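Local coordinates for protein thiosulfate sulfurtransferase YnjE (Escherichia coli, PDB 2WLR) that transfers sulfur from thiosulfate to cyanide, yielding thiocyanate and sulfite, as a monomeric periplasmic enzyme built of rhodanese domains, at residues 355-360 with 381-386; 181-186 with 392-397. All blocks are in the same frame, centred on the assembly; numbering follows the deposited sequence.

From the N terminus, the chain first reaches 181-186, at the antiparallel hairpin of strands 178-179 and 184-185 in the second rhodanese repeat. It then runs on for some two hundred residues before 392-397, the short helix of the third repeat, closes the long loop of contact 2. Contact 1 lies wholly within that loop: 355-360, leading into strand 360-363, meets 381-386, leading into strand 386-389, with helix 369-380 between them. Contact 1 therefore belongs to the third domain alone, whereas contact 2 joins the second domain to the third. Their centres lie about 24 Å apart, and they do not touch.

Contact 1 (355-360 with 381-386); sequences IKPEQQ and MGWKNV
Pro357 lies flat over the indole of Trp383: its CA sits 3.5 Å from the centroid of the six-membered ring, only 6° off the normal, a CH-pi contact over the face. The pyrrolidine carries this cover across the fused bond, with CB 3.6 Å from Trp383 CE2, while CD rests above CZ2. With CG anti to its carbonyl carbon (chi1 -74°), Trp383 sends its benzo ring toward the other loop, where CG2 of Ile355 meets CZ3 at 4.0 Å, the two side chains crossing at about a right angle. Farther along, the amide of Asn385 lies beside the aliphatic stem of Gln360, ND2 being 3.3 Å from CB; the two amide planes are nearly parallel, 13° apart. Water bridges the backbones: one molecule takes the N-H of Asn385 and lies within bonding distance of the carbonyls of Pro357 and Gln359, and a second joins Lys384 N to Pro357 O. Within 355-360, a type I turn from Lys356 to Gln359 is closed by Gln359 N to Lys356 O, and Lys356 N also donates to Gln359 OE1 (3.0 Å), standing above the carbonyl plane; Ser289 also bonds that oxygen. Trp350 of helix 343-351 meets the Trp383 indole edge-to-face. The contact thus packs together the loops entering the neighbouring parallel strands 360-363 and 386-389, the second after a Schellman motif at Gly382 ends helix 369-380.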
# COMPACT_ATOMS: atom_id res chain seq x y z
N ILE A 355 -2.19 -16.76 5.64
CA ILE A 355 -2.86 -15.48 5.91
C ILE A 355 -3.88 -15.23 4.79
O ILE A 355 -3.51 -15.16 3.62
CB ILE A 355 -1.84 -14.36 5.94
CG1 ILE A 355 -0.77 -14.59 7.00
CG2 ILE A 355 -2.53 -12.98 6.12
CD1 ILE A 355 0.56 -13.85 6.75
N LYS A 356 -5.15 -15.13 5.14
CA LYS A 356 -6.23 -15.25 4.18
C LYS A 356 -7.34 -14.25 4.52
O LYS A 356 -7.53 -13.93 5.68
CB LYS A 356 -6.77 -16.68 4.22
CG LYS A 356 -5.74 -17.75 3.88
CD LYS A 356 -6.29 -19.17 4.00
CE LYS A 356 -5.22 -20.16 3.53
NZ LYS A 356 -5.68 -21.58 3.70
N PRO A 357 -8.05 -13.73 3.50
CA PRO A 357 -8.95 -12.61 3.70
C PRO A 357 -10.15 -12.92 4.60
O PRO A 357 -10.73 -12.03 5.20
CB PRO A 357 -9.43 -12.27 2.28
CG PRO A 357 -9.05 -13.39 1.42
CD PRO A 357 -7.94 -14.12 2.07
N GLU A 358 -10.54 -14.18 4.69
CA GLU A 358 -11.70 -14.55 5.51
C GLU A 358 -11.37 -14.59 7.01
O GLU A 358 -12.26 -14.71 7.85
CB GLU A 358 -12.29 -15.90 5.04
CG GLU A 358 -11.35 -17.10 5.16
CD GLU A 358 -10.55 -17.42 3.88
OE1 GLU A 358 -10.23 -16.50 3.10
OE2 GLU A 358 -10.26 -18.63 3.67
N GLN A 359 -10.08 -14.47 7.32
CA GLN A 359 -9.58 -14.47 8.69
C GLN A 359 -9.73 -13.10 9.34
O GLN A 359 -9.81 -12.08 8.67
CB GLN A 359 -8.10 -14.84 8.75
CG GLN A 359 -7.76 -16.28 8.36
CD GLN A 359 -6.26 -16.49 8.26
OE1 GLN A 359 -5.50 -15.54 8.06
NE2 GLN A 359 -5.81 -17.74 8.40
N GLN A 360 -9.71 -13.09 10.67
CA GLN A 360 -9.45 -11.87 11.41
C GLN A 360 -7.94 -11.73 11.38
O GLN A 360 -7.23 -12.59 11.89
CB GLN A 360 -9.92 -11.94 12.87
CG GLN A 360 -9.55 -10.69 13.65
CD GLN A 360 -10.09 -10.63 15.06
OE1 GLN A 360 -10.69 -11.58 15.53
NE2 GLN A 360 -9.90 -9.48 15.74
N MSE A 381 -7.59 -3.48 -0.61
CA MSE A 381 -7.83 -4.80 -1.20
C MSE A 381 -9.17 -5.39 -0.80
O MSE A 381 -9.53 -6.48 -1.27
CB MSE A 381 -6.71 -5.75 -0.79
CG MSE A 381 -5.44 -5.50 -1.53
SE MSE A 381 -3.82 -6.25 -0.69
CE MSE A 381 -4.08 -8.12 -0.77
N GLY A 382 -9.88 -4.74 0.13
CA GLY A 382 -11.21 -5.16 0.52
C GLY A 382 -11.22 -6.21 1.61
O GLY A 382 -12.25 -6.84 1.83
N TRP A 383 -10.11 -6.40 2.32
CA TRP A 383 -10.10 -7.36 3.41
C TRP A 383 -10.94 -6.76 4.54
O TRP A 383 -10.71 -5.62 4.93
CB TRP A 383 -8.66 -7.64 3.87
CG TRP A 383 -7.92 -8.49 2.92
CD1 TRP A 383 -8.03 -8.51 1.55
CD2 TRP A 383 -7.01 -9.53 3.27
NE1 TRP A 383 -7.21 -9.50 1.04
CE2 TRP A 383 -6.58 -10.14 2.07
CE3 TRP A 383 -6.51 -10.00 4.48
CZ2 TRP A 383 -5.67 -11.20 2.06
CZ3 TRP A 383 -5.61 -11.07 4.48
CH2 TRP A 383 -5.20 -11.66 3.28
N LYS A 384 -11.92 -7.51 5.03
CA LYS A 384 -13.00 -6.92 5.84
C LYS A 384 -12.68 -6.89 7.32
O LYS A 384 -13.33 -6.18 8.07
CB LYS A 384 -14.33 -7.66 5.63
CG LYS A 384 -14.84 -7.62 4.19
CD LYS A 384 -16.20 -8.26 4.04
CE LYS A 384 -16.66 -8.28 2.57
NZ LYS A 384 -15.78 -9.14 1.69
N ASN A 385 -11.68 -7.66 7.75
CA ASN A 385 -11.39 -7.80 9.16
C ASN A 385 -9.92 -7.65 9.41
O ASN A 385 -9.23 -8.60 9.78
CB ASN A 385 -11.84 -9.16 9.68
CG ASN A 385 -12.07 -9.16 11.17
OD1 ASN A 385 -11.85 -8.13 11.82
ND2 ASN A 385 -12.54 -10.29 11.72
N VAL A 386 -9.44 -6.43 9.24
CA VAL A 386 -8.03 -6.15 9.46
C VAL A 386 -7.83 -5.12 10.57
O VAL A 386 -8.70 -4.30 10.85
CB VAL A 386 -7.29 -5.73 8.16
CG1 VAL A 386 -7.11 -6.94 7.20
CG2 VAL A 386 -7.96 -4.55 7.46
O HOH W 1 -9.84 -9.78 6.77
O HOH W 2 -12.32 -10.15 3.92
O HOH W 3 -13.35 -12.84 10.23

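Contact 2 (181-186 with 392-397); sequences PLWNKV and GWYEWS
Leu182 and Glu395 bring the two backbones to their nearest approach, CA to CA 6.6 Å. The segment 181-186 enters through a cis peptide before Pro181 and bends at Trp183, whose phi and psi are both positive (56°, 41°), before the weakly bonded strand 184-185. Opposite it, 392-397 is a short helical turn, with Trp396 N bonded to Gly392 O and Ser397 N to Trp393 O. The Ser397 hydroxyl also donates to Trp393 O, from the other face of that carbonyl's plane.

Tyr394 carries much of the contact. With CG anti to the backbone N (chi1 -162°), its ring extends toward the bend, where CD2 lies 3.4 Å from Leu182 O and CE2 3.5 Å from Pro181 O. Leu182 CD2 sits over one face near the rim, 4.1 Å above the plane. Trp183 presents its indole edge, CD1 to Tyr394 CE2 4.0 Å. The other methyl of Leu182, CD1, rests on the stem of Glu395, 3.8 Å from CG, while the carboxylate reaches Tyr389 through OE1. An alanine in place of Tyr394 would probably strip the Leu182 methyl and the Trp183 edge of their shared aromatic partner and open a gap between bend and helix.

Tyr308 stacks edge-to-face on Tyr394, whose backbone bonds to Gly366, next to the catalytic Cys365, which forms the persulfide intermediate and is oxidised to the sulfinic acid in this structure. This is a surface junction between two rhodanese repeats: the hairpin of the second packs on the helix after strand 386-389 of the third, at the margin of the catalytic domain's active-site region.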
# COMPACT_ATOMS: atom_id res chain seq x y z
N PRO A 181 6.11 5.73 26.25
CA PRO A 181 7.27 4.84 26.33
C PRO A 181 7.29 3.64 25.38
O PRO A 181 8.32 3.00 25.23
CB PRO A 181 7.18 4.32 27.76
CG PRO A 181 5.76 4.19 27.96
CD PRO A 181 5.16 5.44 27.33
N LEU A 182 6.17 3.34 24.72
CA LEU A 182 6.08 2.15 23.88
C LEU A 182 5.95 2.45 22.40
O LEU A 182 5.91 1.55 21.60
CB LEU A 182 4.89 1.29 24.32
CG LEU A 182 5.10 0.19 25.36
CD1 LEU A 182 3.75 -0.52 25.54
CD2 LEU A 182 6.17 -0.82 24.95
N TRP A 183 5.91 3.72 22.04
CA TRP A 183 5.58 4.09 20.65
C TRP A 183 4.24 3.51 20.19
O TRP A 183 4.09 3.06 19.07
CB TRP A 183 6.77 3.82 19.70
CG TRP A 183 7.89 4.70 20.07
CD1 TRP A 183 9.04 4.33 20.69
CD2 TRP A 183 7.92 6.12 20.01
NE1 TRP A 183 9.82 5.43 20.95
CE2 TRP A 183 9.15 6.55 20.56
CE3 TRP A 183 7.05 7.08 19.50
CZ2 TRP A 183 9.53 7.90 20.62
CZ3 TRP A 183 7.41 8.42 19.56
CH2 TRP A 183 8.65 8.82 20.12
N ASN A 184 3.29 3.56 21.10
CA ASN A 184 1.90 3.37 20.80
C ASN A 184 1.26 4.72 20.54
O ASN A 184 1.80 5.78 20.86
CB ASN A 184 1.17 2.63 21.94
CG ASN A 184 1.35 1.12 21.84
OD1 ASN A 184 2.02 0.62 20.91
ND2 ASN A 184 0.74 0.38 22.75
N LYS A 185 0.10 4.68 19.90
CA LYS A 185 -0.65 5.90 19.63
C LYS A 185 -0.93 6.65 20.94
O LYS A 185 -1.06 6.08 22.01
CB LYS A 185 -1.96 5.60 18.91
CG LYS A 185 -2.98 4.80 19.72
CD LYS A 185 -4.26 4.64 18.93
CE LYS A 185 -5.08 3.49 19.47
NZ LYS A 185 -5.45 3.70 20.88
N VAL A 186 -0.99 7.97 20.81
CA VAL A 186 -1.45 8.81 21.94
C VAL A 186 -2.92 8.55 22.31
O VAL A 186 -3.68 7.91 21.59
CB VAL A 186 -1.19 10.32 21.63
CG1 VAL A 186 0.35 10.58 21.41
CG2 VAL A 186 -2.03 10.81 20.42
N GLY A 392 3.17 -4.42 19.17
CA GLY A 392 4.12 -5.16 18.37
C GLY A 392 5.17 -5.87 19.18
O GLY A 392 4.95 -6.29 20.34
N TRP A 393 6.34 -6.01 18.58
CA TRP A 393 7.42 -6.74 19.22
C TRP A 393 7.96 -5.95 20.41
O TRP A 393 8.37 -6.53 21.41
CB TRP A 393 8.53 -7.03 18.20
CG TRP A 393 9.76 -7.60 18.85
CD1 TRP A 393 10.96 -7.00 18.96
CD2 TRP A 393 9.88 -8.91 19.42
NE1 TRP A 393 11.85 -7.85 19.61
CE2 TRP A 393 11.21 -9.02 19.90
CE3 TRP A 393 9.00 -9.96 19.61
CZ2 TRP A 393 11.67 -10.18 20.55
CZ3 TRP A 393 9.44 -11.10 20.25
CH2 TRP A 393 10.77 -11.20 20.70
N TYR A 394 7.95 -4.63 20.34
CA TYR A 394 8.41 -3.83 21.48
C TYR A 394 7.64 -4.10 22.75
O TYR A 394 8.21 -4.29 23.82
CB TYR A 394 8.34 -2.32 21.15
CG TYR A 394 9.15 -1.36 22.01
CD1 TYR A 394 10.22 -1.79 22.79
CD2 TYR A 394 8.88 -0.00 21.98
CE1 TYR A 394 10.96 -0.88 23.56
CE2 TYR A 394 9.60 0.90 22.73
CZ TYR A 394 10.66 0.46 23.51
OH TYR A 394 11.35 1.41 24.23
N GLU A 395 6.32 -4.13 22.66
CA GLU A 395 5.50 -4.44 23.80
C GLU A 395 5.63 -5.90 24.19
O GLU A 395 5.86 -6.22 25.37
CB GLU A 395 4.05 -4.07 23.53
CG GLU A 395 3.18 -4.23 24.78
CD GLU A 395 1.72 -4.07 24.53
OE1 GLU A 395 1.22 -4.43 23.43
OE2 GLU A 395 1.07 -3.62 25.49
N TRP A 396 5.46 -6.80 23.22
CA TRP A 396 5.41 -8.24 23.50
C TRP A 396 6.64 -8.66 24.27
O TRP A 396 6.54 -9.30 25.33
CB TRP A 396 5.32 -9.02 22.20
CG TRP A 396 5.11 -10.48 22.35
CD1 TRP A 396 6.05 -11.44 22.35
CD2 TRP A 396 3.85 -11.13 22.44
NE1 TRP A 396 5.47 -12.67 22.45
CE2 TRP A 396 4.11 -12.52 22.52
CE3 TRP A 396 2.52 -10.69 22.48
CZ2 TRP A 396 3.10 -13.46 22.63
CZ3 TRP A 396 1.52 -11.64 22.59
CH2 TRP A 396 1.82 -13.01 22.66
N SER A 397 7.80 -8.25 23.79
CA SER A 397 9.07 -8.71 24.34
C SER A 397 9.48 -7.94 25.59
O SER A 397 10.50 -8.28 26.21
CB SER A 397 10.17 -8.66 23.26
OG SER A 397 10.52 -7.34 22.86